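Local atomic coordinates of inorganic pyrophosphatase (Helicobacter pylori, PDB entry 2BQX), a protein that hydrolyses inorganic pyrophosphate to two phosphate ions, probably with magnesium as cofactor, and assembles as a hexamer of identical subunits. Residues D13-V18 with A86-V91; I19-H24 with Q48-N53; D69-S74 with K103-P108. One frame throughout, in Å; residues are numbered along the deposited sequence.

Contact 1: residues D13-V18 with A86-V91; sequences DSLCVV and ARLVGV
Leu15 and Ala86 form an antiparallel hydrogen-bonded pair where strand 14-21 crosses strand 83-96. Leu15 N reaches Ala86 O at 2.8 Å along a bent path (141° at the hydrogen), while the return bond from Ala86 N to Leu15 O is nearly straight (172°). Ser14 shares Ala86 with Leu15, which makes a classic beta bulge, and the short strand axes run 108° apart, so the chains turn steeply across each other here. Past the bulge the contact becomes apolar. Leu15 holds CG between its backbone N and carbonyl carbon, a torsion that carries CD2 back over the partner strand, where it lies close against Leu88 CD1 at 3.5 Å; the two leucine side chains cross at about a right angle. Val17 CG2 rests on Ala86 CB, 4.2 Å away, and Leu164 of helix 157-171 covers both leucines. At the exposed end a water takes a hydrogen bond from Arg87 NH2 (2.9 Å), lying in the guanidinium plane, and donates one to Leu88 O and a weak one to Asp13 OD1, a loose link. The direct grip on carboxylate (Lys157) and guanidinium (Val119 O) comes from outside, so the join rests mainly on two backbone bonds and apolar packing.

Contact 2: residues I19-H24 with Q48-N53; sequences IEISKH and QNYPAN
Ile21 lies over one face of the Tyr50 ring, the two side chains crossing at about a right angle. Its CG2 makes a CH-pi contact, 3.6 Å from the ring centroid and 21° off the normal, and CD1 reaches the phenolic end, 3.3 Å from Tyr50 CZ. Both branches therefore bear on the same face: CG2 stands anti to the backbone N (chi1 -52° for CG1) near Tyr50 CG and CD1, and the extended CG1-CD1 arm runs along the ring toward OH. Asn53 meets the other segment with its amide oxygen, which accepts Lys23 N at 3.0 Å; the donor stands well above the carbonyl plane, 48° out of it, and Phe78 N is a second donor to the same oxygen. The aliphatic part of Lys23 lies along residues 50-52, with CE 3.7 Å from Pro51 O, and its CG covers the centre of one face of the His24 imidazole. His24 N then bonds Tyr50 O at 2.8 Å in the carbonyl plane, and a water joins that oxygen to His24 ND1. Ile21, last residue of strand 14-21, forms with Glu20 a classic beta bulge opposite Tyr54, while Tyr50 precedes strand 53-56. Lys28 of strand 27-31, a predicted substrate ligand, touches both Ile21 and Tyr50; Phe136 of helix 127-139 meets the tyrosine ring, and Asn49 is hydrogen-bonded through its backbone to a second subunit.

Contact 3: residues D69-S74 with K103-P108; sequences DALVLS and KLIALP
Lys103 lies beside Asp69, both side chains pointing the same way, and its NZ forms a salt bridge with Asp69 OD2 at 2.7 Å. A bend at chi2 (-65°) turns the lysine chain toward the neighbouring strand, and the ammonium meets the carboxylate from above its plane, 41° out of it. The same nitrogen is also held by Asp101 and by Tyr54 OH, and the three partners together fix its position. Leu104 bonds through both its backbone polar atoms: its N to Asp69 O, its O from Leu71 N at 2.7 Å. Leu104 CB packs against Ala70 CB, on the face of the sheet turned from the salt bridge. Ile105 returns to the face of Asp69 and Leu71, where its CD1 touches Leu71 CD1 at 3.7 Å, side by side, while its CG2 reaches Leu73 CD1. Ala106 continues the backbone pairing, giving N to Leu71 O and accepting Leu73 N at 2.8 Å. Leu107 then brings CD2 to Leu73 CB, 3.8 Å away, and Pro108 CG touches Val72 CG1 at 3.8 Å, the two side chains crossing at a slant. Ile133 of helix 127-139 packs on Leu71 and Leu73. The start of the pair carries Asp69, predicted to bind two magnesium ions, next to Asp101, predicted to share one of them, so Lys103 links predicted metal ligands to the predicted substrate ligand Tyr54. Strands 69-72 and 99-108 are the parallel pair of the OB-like beta-barrel core of family I soluble pyrophosphatases.

All three contacts reach one curled mixed sheet, contact 2 through strand 14-21 and the start of strand 53-56. Contacts 1 and 3 lie about 6 Å apart between centres and touch directly, because strands 83-96 and 99-108 are neighbours: Arg87 N probably bonds Leu107 O, and Gly90 O probably accepts Ile105 N. Contact 2 adjoins contact 1 along strand 14-21, though their centres are about 16 Å apart, and reaches contact 3, about 11 Å away between centres, through probable hydrogen bonds from Lys23 NZ to Ser74 O and Val72 N to Asn53 O. Along the chain contact 2 closes before contact 3 opens, while contacts 1 and 3 interleave. Contact 3 carries Asp69, contact 2 borders Lys28 and Tyr54, and contact 1 joins strands 14-21 and 83-96 of the same barrel.

Contact 1: residues D13-V18 with A86-V91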
# COMPACT_ATOMS: atom_id res chain seq x y z
N ASP A 13 11.73 -30.04 -8.47
CA ASP A 13 10.56 -29.89 -7.61
C ASP A 13 10.88 -29.16 -6.31
O ASP A 13 10.07 -29.14 -5.39
CB ASP A 13 9.95 -31.26 -7.30
CG ASP A 13 9.31 -31.90 -8.51
OD1 ASP A 13 8.50 -31.23 -9.19
OD2 ASP A 13 9.60 -33.08 -8.79
N SER A 14 12.07 -28.58 -6.24
CA SER A 14 12.49 -27.82 -5.06
C SER A 14 13.81 -27.10 -5.35
O SER A 14 14.82 -27.37 -4.70
CB SER A 14 12.67 -28.75 -3.85
OG SER A 14 13.00 -28.01 -2.69
N LEU A 15 13.79 -26.21 -6.33
CA LEU A 15 15.00 -25.47 -6.69
C LEU A 15 14.99 -24.07 -6.08
O LEU A 15 13.93 -23.45 -5.94
CB LEU A 15 15.14 -25.36 -8.21
CG LEU A 15 14.18 -24.45 -8.98
CD1 LEU A 15 14.68 -24.28 -10.40
CD2 LEU A 15 12.78 -25.01 -8.96
N CYS A 16 16.17 -23.59 -5.71
CA CYS A 16 16.27 -22.27 -5.11
C CYS A 16 16.16 -21.17 -6.14
O CYS A 16 16.80 -21.21 -7.20
CB CYS A 16 17.58 -22.12 -4.34
SG CYS A 16 17.69 -23.11 -2.83
N VAL A 17 15.35 -20.16 -5.83
CA VAL A 17 15.20 -19.03 -6.72
C VAL A 17 15.46 -17.77 -5.92
O VAL A 17 14.81 -17.52 -4.90
CB VAL A 17 13.79 -18.96 -7.35
CG1 VAL A 17 13.67 -17.72 -8.22
CG2 VAL A 17 13.54 -20.21 -8.19
N VAL A 18 16.45 -17.00 -6.36
CA VAL A 18 16.80 -15.74 -5.71
C VAL A 18 15.92 -14.68 -6.36
O VAL A 18 16.04 -14.41 -7.55
CB VAL A 18 18.29 -15.38 -5.94
CG1 VAL A 18 18.59 -14.01 -5.35
CG2 VAL A 18 19.18 -16.43 -5.28
N ALA A 86 11.25 -23.32 -4.99
CA ALA A 86 10.15 -23.46 -5.93
C ALA A 86 10.14 -24.79 -6.68
O ALA A 86 11.04 -25.61 -6.53
CB ALA A 86 10.19 -22.31 -6.92
N ARG A 87 9.11 -24.99 -7.48
CA ARG A 87 8.99 -26.20 -8.29
C ARG A 87 8.58 -25.78 -9.69
O ARG A 87 7.76 -24.89 -9.86
CB ARG A 87 7.96 -27.16 -7.69
CG ARG A 87 6.55 -26.61 -7.62
CD ARG A 87 5.68 -27.53 -6.77
NE ARG A 87 4.32 -27.03 -6.64
CZ ARG A 87 3.40 -27.11 -7.59
NH1 ARG A 87 2.18 -26.62 -7.38
NH2 ARG A 87 3.69 -27.68 -8.76
N LEU A 88 9.18 -26.41 -10.70
CA LEU A 88 8.88 -26.08 -12.09
C LEU A 88 7.55 -26.62 -12.59
O LEU A 88 7.12 -27.70 -12.20
CB LEU A 88 9.98 -26.64 -13.00
CG LEU A 88 11.18 -25.79 -13.42
CD1 LEU A 88 11.69 -24.95 -12.28
CD2 LEU A 88 12.26 -26.73 -13.95
N VAL A 89 6.91 -25.85 -13.46
CA VAL A 89 5.66 -26.27 -14.08
C VAL A 89 5.69 -25.96 -15.57
O VAL A 89 4.80 -26.37 -16.32
CB VAL A 89 4.40 -25.62 -13.44
CG1 VAL A 89 4.26 -26.09 -11.99
CG2 VAL A 89 4.47 -24.10 -13.51
N GLY A 90 6.72 -25.24 -16.01
CA GLY A 90 6.84 -24.90 -17.42
C GLY A 90 7.95 -23.92 -17.75
O GLY A 90 8.79 -23.61 -16.90
N VAL A 91 7.97 -23.44 -18.99
CA VAL A 91 8.98 -22.48 -19.43
C VAL A 91 8.41 -21.57 -20.52
O VAL A 91 7.59 -22.01 -21.34
CB VAL A 91 10.26 -23.19 -19.95
CG1 VAL A 91 9.92 -24.09 -21.13
CG2 VAL A 91 11.31 -22.16 -20.34
O HOH W 1 5.93 -29.01 -10.03

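Contact 2: residues I19-H24 with Q48-N53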
# COMPACT_ATOMS: atom_id res chain seq x y z
N ILE A 19 15.03 -14.10 -5.57
CA ILE A 19 14.11 -13.08 -6.07
C ILE A 19 14.79 -11.73 -6.29
O ILE A 19 15.46 -11.22 -5.40
CB ILE A 19 12.95 -12.86 -5.08
CG1 ILE A 19 12.26 -14.19 -4.78
CG2 ILE A 19 11.97 -11.86 -5.65
CD1 ILE A 19 11.66 -14.86 -5.99
N GLU A 20 14.61 -11.17 -7.48
CA GLU A 20 15.19 -9.87 -7.79
C GLU A 20 14.11 -8.84 -8.08
O GLU A 20 14.35 -7.64 -8.03
CB GLU A 20 16.11 -9.97 -9.02
CG GLU A 20 17.35 -10.81 -8.80
CD GLU A 20 18.17 -10.94 -10.06
OE1 GLU A 20 17.60 -11.38 -11.08
OE2 GLU A 20 19.37 -10.60 -10.03
N ILE A 21 12.91 -9.32 -8.40
CA ILE A 21 11.79 -8.44 -8.70
C ILE A 21 10.56 -8.96 -7.97
O ILE A 21 10.22 -10.13 -8.09
CB ILE A 21 11.47 -8.40 -10.21
CG1 ILE A 21 12.74 -8.09 -11.00
CG2 ILE A 21 10.39 -7.35 -10.47
CD1 ILE A 21 12.56 -8.13 -12.49
N SER A 22 9.90 -8.08 -7.22
CA SER A 22 8.71 -8.47 -6.46
C SER A 22 7.46 -8.30 -7.32
O SER A 22 7.35 -7.33 -8.07
CB SER A 22 8.61 -7.63 -5.19
OG SER A 22 7.66 -8.17 -4.29
N LYS A 23 6.53 -9.24 -7.21
CA LYS A 23 5.29 -9.17 -7.97
C LYS A 23 4.64 -7.80 -7.79
O LYS A 23 4.65 -7.24 -6.69
CB LYS A 23 4.31 -10.27 -7.51
CG LYS A 23 3.04 -10.34 -8.33
CD LYS A 23 2.05 -11.36 -7.78
CE LYS A 23 0.84 -11.48 -8.69
NZ LYS A 23 -0.22 -12.34 -8.08
N HIS A 24 4.09 -7.26 -8.88
CA HIS A 24 3.41 -5.96 -8.92
C HIS A 24 4.34 -4.74 -8.96
O HIS A 24 3.88 -3.63 -9.20
CB HIS A 24 2.45 -5.80 -7.73
CG HIS A 24 1.37 -6.83 -7.69
ND1 HIS A 24 0.53 -7.07 -8.75
CD2 HIS A 24 0.99 -7.69 -6.71
CE1 HIS A 24 -0.32 -8.03 -8.44
NE2 HIS A 24 -0.07 -8.42 -7.20
N GLN A 48 3.33 -0.29 -16.34
CA GLN A 48 3.20 -1.72 -16.17
C GLN A 48 3.77 -2.19 -14.84
O GLN A 48 4.37 -1.41 -14.11
CB GLN A 48 3.92 -2.45 -17.31
CG GLN A 48 3.28 -2.24 -18.68
CD GLN A 48 4.17 -2.70 -19.81
OE1 GLN A 48 5.11 -2.00 -20.21
NE2 GLN A 48 3.89 -3.88 -20.35
N ASN A 49 3.57 -3.46 -14.53
CA ASN A 49 4.08 -4.03 -13.30
C ASN A 49 4.32 -5.51 -13.52
O ASN A 49 3.58 -6.16 -14.26
CB ASN A 49 3.10 -3.79 -12.15
CG ASN A 49 1.65 -3.82 -12.59
OD1 ASN A 49 1.13 -2.85 -13.15
ND2 ASN A 49 0.99 -4.94 -12.35
N TYR A 50 5.37 -6.05 -12.90
CA TYR A 50 5.68 -7.46 -13.08
C TYR A 50 4.53 -8.36 -12.64
O TYR A 50 4.05 -8.26 -11.51
CB TYR A 50 6.97 -7.83 -12.35
CG TYR A 50 8.20 -7.46 -13.14
CD1 TYR A 50 8.67 -6.15 -13.19
CD2 TYR A 50 8.89 -8.43 -13.87
CE1 TYR A 50 9.79 -5.82 -13.94
CE2 TYR A 50 10.00 -8.11 -14.63
CZ TYR A 50 10.45 -6.80 -14.66
OH TYR A 50 11.56 -6.48 -15.41
N PRO A 51 4.07 -9.24 -13.53
CA PRO A 51 2.97 -10.16 -13.26
C PRO A 51 3.29 -11.31 -12.31
O PRO A 51 2.41 -12.12 -11.99
CB PRO A 51 2.57 -10.64 -14.65
CG PRO A 51 3.89 -10.71 -15.34
CD PRO A 51 4.57 -9.42 -14.91
N ALA A 52 4.54 -11.39 -11.87
CA ALA A 52 4.95 -12.44 -10.94
C ALA A 52 6.25 -12.04 -10.30
O ALA A 52 6.87 -11.06 -10.69
CB ALA A 52 5.14 -13.76 -11.67
N ASN A 53 6.65 -12.80 -9.30
CA ASN A 53 7.92 -12.56 -8.65
C ASN A 53 8.91 -13.06 -9.70
O ASN A 53 8.60 -13.98 -10.46
CB ASN A 53 8.01 -13.37 -7.36
CG ASN A 53 6.97 -12.94 -6.34
OD1 ASN A 53 7.01 -11.81 -5.84
ND2 ASN A 53 6.02 -13.83 -6.03
O HOH W 2 0.89 -7.44 -11.52

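Contact 3: residues D69-S74 with K103-P108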
# COMPACT_ATOMS: atom_id res chain seq x y z
N ASP A 69 16.81 -17.58 -15.66
CA ASP A 69 15.75 -16.81 -15.00
C ASP A 69 14.53 -17.65 -14.67
O ASP A 69 14.24 -18.64 -15.35
CB ASP A 69 15.27 -15.65 -15.89
CG ASP A 69 16.35 -14.63 -16.15
OD1 ASP A 69 17.06 -14.24 -15.20
OD2 ASP A 69 16.47 -14.20 -17.32
N ALA A 70 13.79 -17.25 -13.65
CA ALA A 70 12.59 -17.97 -13.26
C ALA A 70 11.54 -17.00 -12.75
O ALA A 70 11.85 -16.04 -12.06
CB ALA A 70 12.92 -18.98 -12.18
N LEU A 71 10.29 -17.26 -13.13
CA LEU A 71 9.18 -16.46 -12.66
C LEU A 71 8.58 -17.34 -11.58
O LEU A 71 8.42 -18.55 -11.78
CB LEU A 71 8.16 -16.23 -13.76
CG LEU A 71 8.56 -15.23 -14.85
CD1 LEU A 71 7.58 -15.30 -16.02
CD2 LEU A 71 8.56 -13.83 -14.25
N VAL A 72 8.29 -16.77 -10.42
CA VAL A 72 7.67 -17.54 -9.36
C VAL A 72 6.26 -16.98 -9.19
O VAL A 72 6.08 -15.90 -8.64
CB VAL A 72 8.46 -17.42 -8.03
CG1 VAL A 72 7.76 -18.24 -6.95
CG2 VAL A 72 9.89 -17.93 -8.23
N LEU A 73 5.28 -17.71 -9.71
CA LEU A 73 3.88 -17.30 -9.63
C LEU A 73 3.34 -17.52 -8.22
O LEU A 73 3.56 -18.56 -7.61
CB LEU A 73 3.05 -18.07 -10.65
CG LEU A 73 3.14 -17.55 -12.09
CD1 LEU A 73 4.58 -17.58 -12.58
CD2 LEU A 73 2.26 -18.41 -12.99
N SER A 74 2.62 -16.53 -7.71
CA SER A 74 2.10 -16.60 -6.36
C SER A 74 1.06 -15.51 -6.21
O SER A 74 1.02 -14.59 -7.02
CB SER A 74 3.23 -16.36 -5.35
OG SER A 74 2.71 -16.19 -4.04
N LYS A 103 12.44 -18.26 -19.79
CA LYS A 103 12.05 -17.87 -18.43
C LYS A 103 11.35 -19.09 -17.84
O LYS A 103 10.28 -19.47 -18.30
CB LYS A 103 11.08 -16.68 -18.43
CG LYS A 103 11.54 -15.44 -19.18
CD LYS A 103 12.76 -14.80 -18.55
CE LYS A 103 13.19 -13.55 -19.33
NZ LYS A 103 14.52 -13.05 -18.88
N LEU A 104 11.97 -19.70 -16.84
CA LEU A 104 11.36 -20.85 -16.20
C LEU A 104 10.10 -20.36 -15.49
O LEU A 104 10.07 -19.25 -14.98
CB LEU A 104 12.33 -21.46 -15.17
CG LEU A 104 13.61 -22.10 -15.73
CD1 LEU A 104 14.55 -22.51 -14.59
CD2 LEU A 104 13.24 -23.31 -16.56
N ILE A 105 9.05 -21.19 -15.49
CA ILE A 105 7.79 -20.83 -14.83
C ILE A 105 7.69 -21.73 -13.60
O ILE A 105 7.68 -22.96 -13.73
CB ILE A 105 6.57 -21.09 -15.74
CG1 ILE A 105 6.71 -20.30 -17.05
CG2 ILE A 105 5.27 -20.73 -15.01
CD1 ILE A 105 6.85 -18.81 -16.89
N ALA A 106 7.62 -21.13 -12.42
CA ALA A 106 7.56 -21.91 -11.19
C ALA A 106 6.56 -21.43 -10.16
O ALA A 106 5.96 -20.37 -10.29
CB ALA A 106 8.95 -21.96 -10.56
N LEU A 107 6.41 -22.24 -9.11
CA LEU A 107 5.52 -21.94 -7.99
C LEU A 107 6.29 -22.28 -6.72
O LEU A 107 7.20 -23.11 -6.73
CB LEU A 107 4.26 -22.81 -8.07
CG LEU A 107 3.24 -22.48 -9.16
CD1 LEU A 107 2.34 -23.68 -9.41
CD2 LEU A 107 2.42 -21.27 -8.74
N PRO A 108 5.95 -21.62 -5.60
CA PRO A 108 6.67 -21.94 -4.37
C PRO A 108 6.33 -23.39 -4.04
O PRO A 108 5.28 -23.88 -4.46
CB PRO A 108 6.05 -20.99 -3.35
CG PRO A 108 5.62 -19.82 -4.18
CD PRO A 108 5.02 -20.50 -5.39